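Local coordinates for protein post-proline cleaving enzyme (Rickettsia typhi, PDB 4HVT) that probably cleaves oligopeptides on the carboxyl side of proline as a serine-type endopeptidase of the prolyl oligopeptidase family, at residues A[372-377]-A[390-395]; A[397-402]-A[410-415]; A[590-595]-A[654-659]; A[641-646]-A[672-677]. One frame throughout, in Å; residues are numbered along the deposited sequence.

Contact 1 (A[372-377]-A[390-395]); sequences AKVVTF and LKLPYQ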
loop_
_atom_site.group_PDB
_atom_site.type_symbol
_atom_site.label_atom_id
_atom_site.label_comp_id
_atom_site.label_asym_id
_atom_site.label_seq_id
_atom_site.Cartn_x
_atom_site.Cartn_y
_atom_site.Cartn_z
ATOM N N ALA A 372 6.569 -11.860 12.700
ATOM C CA ALA A 372 5.238 -12.438 12.478
ATOM C C ALA A 372 4.953 -13.661 13.371
ATOM O O ALA A 372 5.837 -14.515 13.597
ATOM C CB ALA A 372 5.022 -12.826 11.020
ATOM N N LYS A 373 3.726 -13.683 13.857
ATOM C CA LYS A 373 3.191 -14.788 14.675
ATOM C C LYS A 373 1.794 -15.066 14.179
ATOM O O LYS A 373 1.027 -14.130 13.914
ATOM C CB LYS A 373 3.138 -14.378 16.140
ATOM C CG LYS A 373 4.492 -13.945 16.717
ATOM C CD LYS A 373 5.527 -15.088 16.785
ATOM C CE LYS A 373 6.926 -14.561 17.083
ATOM N NZ LYS A 373 7.985 -15.605 17.217
ATOM N N VAL A 374 1.439 -16.344 14.123
ATOM C CA VAL A 374 0.147 -16.761 13.616
ATOM C C VAL A 374 -0.471 -17.875 14.479
ATOM O O VAL A 374 0.201 -18.799 14.907
ATOM C CB VAL A 374 0.306 -17.294 12.161
ATOM C CG1 VAL A 374 -1.022 -17.719 11.547
ATOM C CG2 VAL A 374 0.931 -16.251 11.271
ATOM N N VAL A 375 -1.774 -17.789 14.677
ATOM C CA VAL A 375 -2.574 -18.843 15.290
ATOM C C VAL A 375 -3.825 -19.044 14.426
ATOM O O VAL A 375 -4.197 -18.208 13.645
ATOM C CB VAL A 375 -3.076 -18.518 16.734
ATOM C CG1 VAL A 375 -1.927 -18.331 17.693
ATOM C CG2 VAL A 375 -4.027 -17.324 16.766
ATOM N N THR A 376 -4.384 -20.248 14.549
ATOM C CA THR A 376 -5.653 -20.601 13.946
ATOM C C THR A 376 -6.637 -21.039 15.009
ATOM O O THR A 376 -6.283 -21.593 16.034
ATOM C CB THR A 376 -5.560 -21.696 12.837
ATOM O OG1 THR A 376 -5.222 -22.970 13.399
ATOM C CG2 THR A 376 -4.539 -21.331 11.770
ATOM N N PHE A 377 -7.933 -20.804 14.719
ATOM C CA PHE A 377 -9.031 -21.261 15.584
ATOM C C PHE A 377 -10.296 -21.361 14.763
ATOM O O PHE A 377 -10.281 -21.070 13.564
ATOM C CB PHE A 377 -9.288 -20.340 16.806
ATOM C CG PHE A 377 -9.469 -18.923 16.453
ATOM C CD1 PHE A 377 -8.353 -18.073 16.285
ATOM C CD2 PHE A 377 -10.728 -18.405 16.318
ATOM C CE1 PHE A 377 -8.535 -16.741 15.963
ATOM C CE2 PHE A 377 -10.916 -17.093 15.972
ATOM C CZ PHE A 377 -9.805 -16.238 15.811
ATOM N N LEU A 390 0.591 -21.659 14.760
ATOM C CA LEU A 390 1.155 -22.109 13.492
ATOM C C LEU A 390 2.631 -21.702 13.461
ATOM O O LEU A 390 2.938 -20.506 13.322
ATOM C CB LEU A 390 0.392 -21.508 12.334
ATOM C CG LEU A 390 0.804 -21.948 10.926
ATOM C CD1 LEU A 390 0.616 -23.446 10.739
ATOM C CD2 LEU A 390 0.032 -21.172 9.895
ATOM N N LYS A 391 3.520 -22.679 13.631
ATOM C CA LYS A 391 4.953 -22.395 13.804
ATOM C C LYS A 391 5.507 -21.943 12.452
ATOM O O LYS A 391 5.206 -22.555 11.420
ATOM C CB LYS A 391 5.657 -23.687 14.318
ATOM N N LEU A 392 6.183 -20.817 12.424
ATOM C CA LEU A 392 6.760 -20.295 11.183
ATOM C C LEU A 392 8.261 -20.642 11.088
ATOM O O LEU A 392 9.013 -20.115 11.856
ATOM C CB LEU A 392 6.568 -18.787 11.166
ATOM C CG LEU A 392 5.093 -18.340 11.241
ATOM C CD1 LEU A 392 4.939 -16.851 11.092
ATOM C CD2 LEU A 392 4.194 -19.053 10.241
ATOM N N PRO A 393 8.669 -21.477 10.131
ATOM C CA PRO A 393 10.061 -21.933 10.169
ATOM C C PRO A 393 11.055 -21.030 9.488
ATOM O O PRO A 393 11.958 -21.508 8.770
ATOM C CB PRO A 393 9.986 -23.281 9.444
ATOM C CG PRO A 393 8.972 -23.053 8.387
ATOM C CD PRO A 393 7.943 -22.105 9.012
ATOM N N TYR A 394 10.931 -19.727 9.741
ATOM C CA TYR A 394 11.959 -18.749 9.404
ATOM C C TYR A 394 12.318 -17.911 10.681
ATOM O O TYR A 394 11.430 -17.600 11.513
ATOM C CB TYR A 394 11.388 -17.807 8.333
ATOM C CG TYR A 394 11.389 -18.203 6.855
ATOM C CD1 TYR A 394 10.634 -19.274 6.378
ATOM C CD2 TYR A 394 12.024 -17.392 5.914
ATOM C CE1 TYR A 394 10.595 -19.586 5.010
ATOM C CE2 TYR A 394 12.018 -17.715 4.550
ATOM C CZ TYR A 394 11.282 -18.798 4.104
ATOM O OH TYR A 394 11.256 -19.095 2.739
ATOM N N GLN A 395 13.582 -17.520 10.854
ATOM C CA GLN A 395 13.912 -16.444 11.806
ATOM C C GLN A 395 13.406 -15.100 11.279
ATOM O O GLN A 395 13.393 -14.878 10.075
ATOM C CB GLN A 395 15.428 -16.315 12.032
ATOM C CG GLN A 395 16.052 -17.518 12.727
ATOM C CD GLN A 395 15.646 -17.621 14.191
ATOM O OE1 GLN A 395 15.144 -18.659 14.643
ATOM N NE2 GLN A 395 15.835 -16.533 14.933
HETATM O O HOH W 1 3.408 -18.332 14.896
#
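Leu390 N donates to Val374 O over 2.9 Å, almost straight at the hydrogen (168°) although the donor is tilted 33° from the carbonyl plane. The reciprocal link runs through a water, which accepts from Val374 N at 2.9 Å and donates to Leu390 O at 2.7 Å, so the pair is held by one direct bond and one bridged bond. The Leu390 side chain swings CG away from its own backbone N (chi1 -176°) and lies alongside Val374, pointing the same way, with Leu390 CD2 4.0 Å from Val374 CG1. Beyond this point the chains diverge: CA of Leu390 is 5.3 Å from CA of Val375, but CA of Leu392 is 7.4 Å from CA of Lys373. Leu392 spans the widening gap with a side chain rather than a backbone bond. It crosses Val374 at about a right angle, and its CD1 branch does the touching, 4.1 Å from Val374 CG2 and 3.5 Å from Ala372 O. Phe399 and Ile414 of the following sheet also press on Leu392. Pro393 then centres an inverse gamma turn, after which Tyr394 sends its hydroxyl to Pro420 O and Thr422 OG1. The fraying of strand 388-390 from its neighbour 371-380, followed by a linker into strand 398-402, marks the outer edge of one beta-propeller blade and the passage to the next.

Contact 2 (A[397-402]-A[410-415]); sequences AIFGMS and ALITIE. With EDO (1,2-ethanediol), chain G.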
loop_
_atom_site.group_PDB
_atom_site.type_symbol
_atom_site.label_atom_id
_atom_site.label_comp_id
_atom_site.label_asym_id
_atom_site.label_seq_id
_atom_site.Cartn_x
_atom_site.Cartn_y
_atom_site.Cartn_z
ATOM N N ALA A 397 10.530 -13.995 10.833
ATOM C CA ALA A 397 9.500 -14.366 9.867
ATOM C C ALA A 397 8.542 -13.214 9.534
ATOM O O ALA A 397 8.210 -12.393 10.391
ATOM C CB ALA A 397 8.695 -15.530 10.399
ATOM N N ILE A 398 8.188 -13.135 8.249
ATOM C CA ILE A 398 7.151 -12.280 7.740
ATOM C C ILE A 398 6.191 -13.188 6.984
ATOM O O ILE A 398 6.630 -13.966 6.128
ATOM C CB ILE A 398 7.776 -11.251 6.754
ATOM C CG1 ILE A 398 8.869 -10.463 7.456
ATOM C CG2 ILE A 398 6.712 -10.398 6.086
ATOM C CD1 ILE A 398 8.397 -9.571 8.570
ATOM N N PHE A 399 4.910 -13.062 7.317
ATOM C CA PHE A 399 3.803 -13.931 6.932
ATOM C C PHE A 399 2.790 -13.232 6.057
ATOM O O PHE A 399 2.397 -12.098 6.314
ATOM C CB PHE A 399 3.120 -14.449 8.190
ATOM C CG PHE A 399 1.969 -15.394 7.954
ATOM C CD1 PHE A 399 2.177 -16.755 7.865
ATOM C CD2 PHE A 399 0.660 -14.909 7.922
ATOM C CE1 PHE A 399 1.090 -17.640 7.682
ATOM C CE2 PHE A 399 -0.415 -15.760 7.777
ATOM C CZ PHE A 399 -0.210 -17.133 7.639
ATOM N N GLY A 400 2.330 -13.942 5.027
ATOM C CA GLY A 400 1.236 -13.485 4.222
ATOM C C GLY A 400 0.411 -14.639 3.751
ATOM O O GLY A 400 0.862 -15.821 3.797
ATOM N N MET A 401 -0.808 -14.330 3.321
ATOM C CA MET A 401 -1.642 -15.415 2.783
ATOM C C MET A 401 -2.810 -14.883 1.952
ATOM O O MET A 401 -3.174 -13.739 2.083
ATOM C CB MET A 401 -2.150 -16.343 3.886
ATOM C CG MET A 401 -3.233 -15.745 4.792
ATOM S SD MET A 401 -3.684 -16.870 6.139
ATOM C CE MET A 401 -4.686 -18.067 5.423
ATOM N N SER A 402 -3.345 -15.785 1.123
ATOM C CA SER A 402 -4.596 -15.538 0.377
ATOM C C SER A 402 -5.540 -16.683 0.727
ATOM O O SER A 402 -5.131 -17.835 0.798
ATOM C CB SER A 402 -4.363 -15.501 -1.132
ATOM O OG SER A 402 -3.801 -16.668 -1.685
ATOM N N ALA A 410 -5.687 -22.874 1.031
ATOM C CA ALA A 410 -5.201 -21.493 1.009
ATOM C C ALA A 410 -3.703 -21.522 0.655
ATOM O O ALA A 410 -3.064 -22.558 0.810
ATOM C CB ALA A 410 -5.393 -20.834 2.374
ATOM N N LEU A 411 -3.189 -20.406 0.190
ATOM C CA LEU A 411 -1.754 -20.241 -0.078
ATOM C C LEU A 411 -1.132 -19.288 0.898
ATOM O O LEU A 411 -1.620 -18.148 1.081
ATOM C CB LEU A 411 -1.470 -19.806 -1.498
ATOM C CG LEU A 411 -1.887 -20.837 -2.567
ATOM C CD1 LEU A 411 -1.865 -20.229 -3.946
ATOM C CD2 LEU A 411 -1.003 -22.091 -2.505
ATOM N N ILE A 412 -0.056 -19.743 1.521
ATOM C CA ILE A 412 0.634 -19.014 2.593
ATOM C C ILE A 412 2.014 -18.653 2.052
ATOM O O ILE A 412 2.629 -19.494 1.395
ATOM C CB ILE A 412 0.751 -19.899 3.872
ATOM C CG1 ILE A 412 -0.533 -19.829 4.778
ATOM C CG2 ILE A 412 1.889 -19.455 4.754
ATOM C CD1 ILE A 412 -1.753 -20.175 4.075
ATOM N N THR A 413 2.496 -17.445 2.349
ATOM C CA THR A 413 3.914 -17.163 2.148
ATOM C C THR A 413 4.614 -16.959 3.485
ATOM O O THR A 413 4.035 -16.335 4.402
ATOM C CB THR A 413 4.160 -15.975 1.216
ATOM O OG1 THR A 413 3.533 -14.778 1.731
ATOM C CG2 THR A 413 3.612 -16.294 -0.122
ATOM N N ILE A 414 5.866 -17.413 3.598
ATOM C CA ILE A 414 6.724 -17.078 4.736
ATOM C C ILE A 414 8.083 -16.702 4.128
ATOM O O ILE A 414 8.563 -17.352 3.163
ATOM C CB ILE A 414 6.893 -18.195 5.787
ATOM C CG1 ILE A 414 5.562 -18.843 6.185
ATOM C CG2 ILE A 414 7.548 -17.687 7.050
ATOM C CD1 ILE A 414 5.640 -20.094 7.007
ATOM N N GLU A 415 8.684 -15.670 4.689
ATOM C CA GLU A 415 9.948 -15.118 4.203
ATOM C C GLU A 415 10.629 -14.362 5.335
ATOM O O GLU A 415 10.057 -14.177 6.438
ATOM C CB GLU A 415 9.702 -14.116 3.071
ATOM C CG GLU A 415 9.032 -12.806 3.518
ATOM C CD GLU A 415 8.431 -12.106 2.341
ATOM O OE1 GLU A 415 9.036 -11.161 1.788
ATOM O OE2 GLU A 415 7.318 -12.519 1.902
HETATM C C1 EDO G . 4.667 -12.315 -1.785
HETATM O O1 EDO G . 3.878 -11.150 -1.578
HETATM C C2 EDO G . 5.918 -12.308 -0.926
HETATM O O2 EDO G . 5.710 -11.505 0.224
HETATM O O HOH W 2 5.429 -13.568 3.473
HETATM O O HOH W 3 -5.358 -19.193 -1.970
#
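Strands 398-402 and 410-415 form an antiparallel beta hairpin, the first two strands of a four-stranded blade of the beta-propeller, with Ile398 facing Glu415 and Ser402 facing Leu411 at its two ends. The strand axes run at 163°, and three hydrogen-bonded pairs alternate with two non-hydrogen-bonded ones. In the central pair Gly400 N reaches Thr413 O at 3.0 Å, and Thr413 N reaches Gly400 O at 2.7 Å; the latter donor stands 41° out of the carbonyl plane, off the lone pairs. One face is apolar. There the Phe399 ring slants past Ile412, its CE1 meeting Ile412 CG2 at 3.5 Å. Met401 lies alongside the same isoleucine; its CG sits between the backbone N and the carbonyl carbon (chi1 72°), and the chain then bends to bring Met401 CE 3.9 Å from Ile412 CD1. Ala365, Ala372 and Val374 of the preceding blade touch Phe399, so this face belongs to the packing between blades. The other face is mixed, with Ile398 and Leu411 among Ser402, Thr413 and Glu415. Ser402 OG bonds to Gly76 O, while Glu415 OE1 receives Phe496 N and OE2 takes a bond from a 1,2-ethanediol, probably from the crystallisation liquor. One water lies among the polar atoms of this face, 2.9 Å from Ile398 O, 2.8 Å from Thr413 OG1 and 2.7 Å from Glu415 OE2.

Contact 3 (A[590-595]-A[654-659]); sequences VPILDM and PWHGRI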
loop_
_atom_site.group_PDB
_atom_site.type_symbol
_atom_site.label_atom_id
_atom_site.label_comp_id
_atom_site.label_asym_id
_atom_site.label_seq_id
_atom_site.Cartn_x
_atom_site.Cartn_y
_atom_site.Cartn_z
ATOM N N VAL A 590 7.664 10.546 -5.213
ATOM C CA VAL A 590 6.228 10.903 -5.275
ATOM C C VAL A 590 5.773 11.533 -3.967
ATOM O O VAL A 590 4.882 11.033 -3.313
ATOM C CB VAL A 590 5.326 9.771 -5.746
ATOM C CG1 VAL A 590 5.633 9.420 -7.193
ATOM C CG2 VAL A 590 5.491 8.541 -4.880
ATOM N N PRO A 591 6.423 12.654 -3.587
ATOM C CA PRO A 591 6.286 13.109 -2.227
ATOM C C PRO A 591 5.039 13.929 -1.990
ATOM O O PRO A 591 4.468 14.477 -2.915
ATOM C CB PRO A 591 7.463 14.070 -2.037
ATOM C CG PRO A 591 7.732 14.602 -3.410
ATOM C CD PRO A 591 7.434 13.445 -4.324
ATOM N N ILE A 592 4.627 13.956 -0.728
ATOM C CA ILE A 592 3.858 15.090 -0.180
ATOM C C ILE A 592 4.945 15.907 0.526
ATOM O O ILE A 592 5.794 15.346 1.236
ATOM C CB ILE A 592 2.686 14.665 0.750
ATOM C CG1 ILE A 592 1.860 15.891 1.090
ATOM C CG2 ILE A 592 3.130 13.899 1.988
ATOM C CD1 ILE A 592 0.611 15.540 1.913
ATOM N N LEU A 593 4.953 17.210 0.317
ATOM C CA LEU A 593 5.984 17.988 0.982
ATOM C C LEU A 593 5.659 19.449 1.210
ATOM O O LEU A 593 6.195 20.038 2.123
ATOM C CB LEU A 593 7.329 17.837 0.290
ATOM C CG LEU A 593 7.861 18.504 -0.935
ATOM C CD1 LEU A 593 8.081 20.008 -0.826
ATOM C CD2 LEU A 593 9.201 17.791 -1.269
ATOM N N ASP A 594 4.785 20.001 0.375
ATOM C CA ASP A 594 4.267 21.377 0.630
ATOM C C ASP A 594 3.181 21.336 1.713
ATOM O O ASP A 594 1.998 21.242 1.422
ATOM C CB ASP A 594 3.765 22.032 -0.636
ATOM C CG ASP A 594 3.371 23.511 -0.419
ATOM O OD1 ASP A 594 3.240 23.943 0.754
ATOM O OD2 ASP A 594 3.197 24.224 -1.439
ATOM N N MET A 595 3.608 21.347 2.963
ATOM C CA MET A 595 2.704 21.101 4.079
ATOM C C MET A 595 1.849 22.342 4.440
ATOM O O MET A 595 0.891 22.230 5.217
ATOM C CB MET A 595 3.483 20.518 5.260
ATOM C CG MET A 595 4.289 19.252 4.884
ATOM S SD MET A 595 3.363 18.070 3.896
ATOM C CE MET A 595 2.120 17.501 5.031
ATOM N N PRO A 654 1.550 16.090 -8.604
ATOM C CA PRO A 654 2.998 16.379 -8.835
ATOM C C PRO A 654 3.559 17.721 -8.375
ATOM O O PRO A 654 4.777 17.892 -8.398
ATOM C CB PRO A 654 3.129 16.313 -10.357
ATOM C CG PRO A 654 1.766 16.587 -10.913
ATOM C CD PRO A 654 0.817 15.994 -9.879
ATOM N N TRP A 655 2.688 18.667 -7.984
ATOM C CA TRP A 655 3.100 19.954 -7.453
ATOM C C TRP A 655 4.227 19.800 -6.423
ATOM O O TRP A 655 5.207 20.491 -6.453
ATOM C CB TRP A 655 1.934 20.646 -6.767
ATOM C CG TRP A 655 2.328 21.774 -5.838
ATOM C CD1 TRP A 655 2.285 21.784 -4.489
ATOM C CD2 TRP A 655 2.843 23.052 -6.222
ATOM N NE1 TRP A 655 2.709 22.968 -3.986
ATOM C CE2 TRP A 655 3.045 23.792 -5.024
ATOM C CE3 TRP A 655 3.111 23.651 -7.446
ATOM C CZ2 TRP A 655 3.526 25.089 -5.017
ATOM C CZ3 TRP A 655 3.571 24.982 -7.431
ATOM C CH2 TRP A 655 3.788 25.658 -6.223
ATOM N N HIS A 656 4.091 18.815 -5.536
ATOM C CA HIS A 656 5.060 18.699 -4.436
ATOM C C HIS A 656 6.478 18.468 -4.915
ATOM O O HIS A 656 7.414 19.105 -4.433
ATOM C CB HIS A 656 4.646 17.611 -3.423
ATOM C CG HIS A 656 3.309 17.849 -2.810
ATOM N ND1 HIS A 656 3.132 18.680 -1.729
ATOM C CD2 HIS A 656 2.077 17.354 -3.107
ATOM C CE1 HIS A 656 1.849 18.692 -1.387
ATOM N NE2 HIS A 656 1.191 17.924 -2.233
ATOM N N GLY A 657 6.627 17.566 -5.863
ATOM C CA GLY A 657 7.968 17.242 -6.412
ATOM C C GLY A 657 8.465 18.409 -7.278
ATOM O O GLY A 657 9.638 18.817 -7.200
ATOM N N ARG A 658 7.552 18.957 -8.078
ATOM C CA ARG A 658 7.883 20.035 -8.982
ATOM C C ARG A 658 8.378 21.247 -8.214
ATOM O O ARG A 658 9.443 21.790 -8.538
ATOM C CB ARG A 658 6.673 20.446 -9.783
ATOM C CG ARG A 658 6.376 19.554 -10.938
ATOM C CD ARG A 658 4.958 19.782 -11.406
ATOM N NE ARG A 658 4.613 19.021 -12.588
ATOM C CZ ARG A 658 3.463 19.158 -13.250
ATOM N NH1 ARG A 658 2.555 20.071 -12.889
ATOM N NH2 ARG A 658 3.242 18.399 -14.315
ATOM N N ILE A 659 7.625 21.703 -7.211
ATOM C CA ILE A 659 8.086 22.885 -6.408
ATOM C C ILE A 659 9.419 22.727 -5.647
ATOM O O ILE A 659 10.265 23.689 -5.560
ATOM C CB ILE A 659 6.941 23.447 -5.494
ATOM C CG1 ILE A 659 7.305 24.823 -4.954
ATOM C CG2 ILE A 659 6.561 22.557 -4.283
ATOM C CD1 ILE A 659 7.414 25.871 -6.021
#
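The His656 imidazole lies between Ile592 on one face and the adjacent Trp655 on the other, in the alpha/beta-hydrolase domain where helix 655-664 meets the loop after strand 585-589. Ile592 CA stands 4.0 Å from the imidazole centroid and 15° off the ring normal, a CH-pi contact over the face, while the Ile592 side chain points the same way as the histidine and lays CG1 over that face, 3.7 Å from His656 CE1. Rotation of the imidazole is set at its edge: His656 ND1 accepts Asp594 N at 3.0 Å, with the donor close to the ring plane, which makes a proton on NE2 the likely tautomer. Asp594 holds helix 655-664 at two points, through its backbone N and its carboxylate. With CG turned opposite its backbone N (chi1 -174°), the carboxylate crosses the indole with the two planes 35° apart, and Asp594 OD2 receives Trp655 NE1 at 2.9 Å. That donor uses the anti side of the oxygen, and the acceptor lies in the indole plane. The other oxygen, OD1, takes Arg597 N, and Phe601 stacks on the tryptophan. Ile592 lies near the putative catalytic triad without touching it. Flanking the imidazole, Leu593 slides past His656 in the opposite direction, its CG 3.6 Å from the carbonyl oxygen His656 O, and Pro591 CG lies 4.0 Å from Gly657 N.

Contact 4 (A[641-646]-A[672-677]); sequences VLITDS and TYFLES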
loop_
_atom_site.group_PDB
_atom_site.type_symbol
_atom_site.label_atom_id
_atom_site.label_comp_id
_atom_site.label_asym_id
_atom_site.label_seq_id
_atom_site.Cartn_x
_atom_site.Cartn_y
_atom_site.Cartn_z
ATOM N N VAL A 641 20.025 15.072 -4.237
ATOM C CA VAL A 641 18.706 14.507 -4.094
ATOM C C VAL A 641 18.130 14.161 -5.457
ATOM O O VAL A 641 18.266 14.913 -6.433
ATOM C CB VAL A 641 17.750 15.425 -3.303
ATOM C CG1 VAL A 641 17.706 16.794 -3.909
ATOM C CG2 VAL A 641 16.339 14.857 -3.238
ATOM N N LEU A 642 17.475 13.004 -5.522
ATOM C CA LEU A 642 16.669 12.593 -6.666
ATOM C C LEU A 642 15.203 12.784 -6.297
ATOM O O LEU A 642 14.763 12.295 -5.289
ATOM C CB LEU A 642 16.903 11.088 -6.971
ATOM C CG LEU A 642 15.989 10.467 -8.044
ATOM C CD1 LEU A 642 16.133 11.160 -9.390
ATOM C CD2 LEU A 642 16.322 8.983 -8.297
ATOM N N ILE A 643 14.482 13.591 -7.079
ATOM C CA ILE A 643 13.069 13.918 -6.776
ATOM C C ILE A 643 12.231 13.306 -7.868
ATOM O O ILE A 643 12.524 13.450 -9.053
ATOM C CB ILE A 643 12.861 15.421 -6.790
ATOM C CG1 ILE A 643 13.743 16.158 -5.748
ATOM C CG2 ILE A 643 11.423 15.699 -6.536
ATOM C CD1 ILE A 643 13.858 17.674 -5.946
ATOM N N THR A 644 11.199 12.567 -7.504
ATOM C CA THR A 644 10.339 11.963 -8.548
ATOM C C THR A 644 8.866 12.308 -8.358
ATOM O O THR A 644 8.384 12.392 -7.229
ATOM C CB THR A 644 10.506 10.429 -8.605
ATOM O OG1 THR A 644 9.864 9.793 -7.456
ATOM C CG2 THR A 644 11.982 10.058 -8.644
ATOM N N ASP A 645 8.152 12.476 -9.463
ATOM C CA ASP A 645 6.714 12.659 -9.373
ATOM C C ASP A 645 6.005 12.210 -10.665
ATOM O O ASP A 645 6.675 11.736 -11.601
ATOM C CB ASP A 645 6.431 14.108 -8.954
ATOM C CG ASP A 645 6.694 15.123 -10.043
ATOM O OD1 ASP A 645 6.331 14.889 -11.205
ATOM O OD2 ASP A 645 7.194 16.201 -9.703
ATOM N N SER A 646 4.672 12.318 -10.747
ATOM C CA SER A 646 3.961 11.876 -11.966
ATOM C C SER A 646 2.799 12.803 -12.286
ATOM O O SER A 646 2.086 13.240 -11.388
ATOM C CB SER A 646 3.489 10.418 -11.872
ATOM O OG SER A 646 2.672 10.033 -13.008
ATOM N N THR A 672 20.658 18.367 -7.843
ATOM C CA THR A 672 19.358 17.624 -7.837
ATOM C C THR A 672 19.141 16.932 -9.188
ATOM O O THR A 672 19.597 17.452 -10.248
ATOM C CB THR A 672 18.132 18.511 -7.616
ATOM O OG1 THR A 672 17.948 19.313 -8.781
ATOM C CG2 THR A 672 18.292 19.383 -6.386
ATOM N N TYR A 673 18.406 15.814 -9.115
ATOM C CA TYR A 673 18.008 14.974 -10.222
ATOM C C TYR A 673 16.490 14.917 -10.081
ATOM O O TYR A 673 15.995 14.820 -8.977
ATOM C CB TYR A 673 18.688 13.562 -10.111
ATOM C CG TYR A 673 20.197 13.647 -10.324
ATOM C CD1 TYR A 673 20.720 13.543 -11.590
ATOM C CD2 TYR A 673 21.084 13.851 -9.258
ATOM C CE1 TYR A 673 22.084 13.660 -11.823
ATOM C CE2 TYR A 673 22.452 13.982 -9.483
ATOM C CZ TYR A 673 22.933 13.863 -10.762
ATOM O OH TYR A 673 24.282 13.968 -11.029
ATOM N N PHE A 674 15.788 15.060 -11.187
ATOM C CA PHE A 674 14.337 15.143 -11.230
ATOM C C PHE A 674 13.809 14.251 -12.332
ATOM O O PHE A 674 14.298 14.329 -13.456
ATOM C CB PHE A 674 13.960 16.598 -11.467
ATOM C CG PHE A 674 12.489 16.838 -11.610
ATOM C CD1 PHE A 674 11.702 16.976 -10.478
ATOM C CD2 PHE A 674 11.889 16.842 -12.863
ATOM C CE1 PHE A 674 10.318 17.163 -10.579
ATOM C CE2 PHE A 674 10.510 17.055 -12.987
ATOM C CZ PHE A 674 9.723 17.205 -11.842
ATOM N N LEU A 675 12.750 13.477 -12.030
ATOM C CA LEU A 675 12.132 12.546 -12.965
ATOM C C LEU A 675 10.615 12.678 -12.815
ATOM O O LEU A 675 10.035 12.313 -11.753
ATOM C CB LEU A 675 12.533 11.100 -12.669
ATOM C CG LEU A 675 14.019 10.751 -12.876
ATOM C CD1 LEU A 675 14.242 9.410 -12.283
ATOM C CD2 LEU A 675 14.330 10.692 -14.339
ATOM N N GLU A 676 9.986 13.149 -13.879
ATOM C CA GLU A 676 8.546 13.281 -13.910
ATOM C C GLU A 676 7.996 12.243 -14.885
ATOM O O GLU A 676 8.300 12.287 -16.068
ATOM C CB GLU A 676 8.081 14.681 -14.281
ATOM C CG GLU A 676 6.532 14.702 -14.365
ATOM C CD GLU A 676 5.897 16.033 -14.251
ATOM O OE1 GLU A 676 5.344 16.496 -15.293
ATOM O OE2 GLU A 676 5.995 16.668 -13.177
ATOM N N SER A 677 7.224 11.295 -14.379
ATOM C CA SER A 677 6.578 10.286 -15.208
ATOM C C SER A 677 5.242 10.671 -15.739
ATOM O O SER A 677 4.423 11.168 -14.979
ATOM C CB SER A 677 6.414 8.951 -14.476
ATOM O OG SER A 677 5.477 8.125 -15.189
#
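Val641 to Ser646 and Thr672 to Ser677 are the two parallel strands of a beta-alpha-beta unit, joined through helix 655-664 at the border of the central sheet of the alpha/beta-hydrolase domain. Their axes lie 13° apart, and five backbone hydrogen bonds join them, among them Ile643 N to Tyr673 O at 2.7 Å. Packing is closest around the buried Leu642, Ile643, Asp645, Phe674 and Leu675. Leu642 CD1 lies 3.9 Å from Leu675 CD1 and 3.6 Å from Tyr673 CB. On the other face Ile643 crosses Phe674 obliquely, and the Asp645 carboxylate stands steeply against the Phe674 ring, Asp645 OD2 3.4 Å from Phe674 CE1. Asp645 OD1 comes within 2.7 Å of Glu676 OE2, so one acid probably carries a proton; Arg658 forms a salt bridge to that same Glu676 oxygen. Looser is the partly exposed Tyr673, which takes part through its CB while its ring leads away. The outward edge of strand 672-677 is nevertheless bonded, Phe674 N to Thr46 OG1 and Glu676 N to Thr43 OG1 of helix 34-51. At the far end Ser646 OG, which also receives Leu648 N and Gly681 N, donates to Ser677 O at 2.9 Å from 46° above the carbonyl plane.

Contacts 1 and 2 belong to successive propeller blades and touch, Ala372 N lying 2.9 Å from Ala397 O; contacts 3 and 4 share the hydrolase domain, on the opposite side of the chain's centre. Contact 1, a frayed blade edge held by one direct backbone bond, a water bridge and a few methyl groups, is the most peripheral, whereas contact 2 is a regular hairpin with one apolar and one mixed face. Contacts 3 and 4 are buried and interlocked: helix 655-664 supplies the rings of one and connects the strands of the other, and Val590 N probably bonds to Thr644 OG1 at 3.2 Å. Contact 3 relies on side-chain polar bonds, contact 4 mainly on parallel backbone pairing.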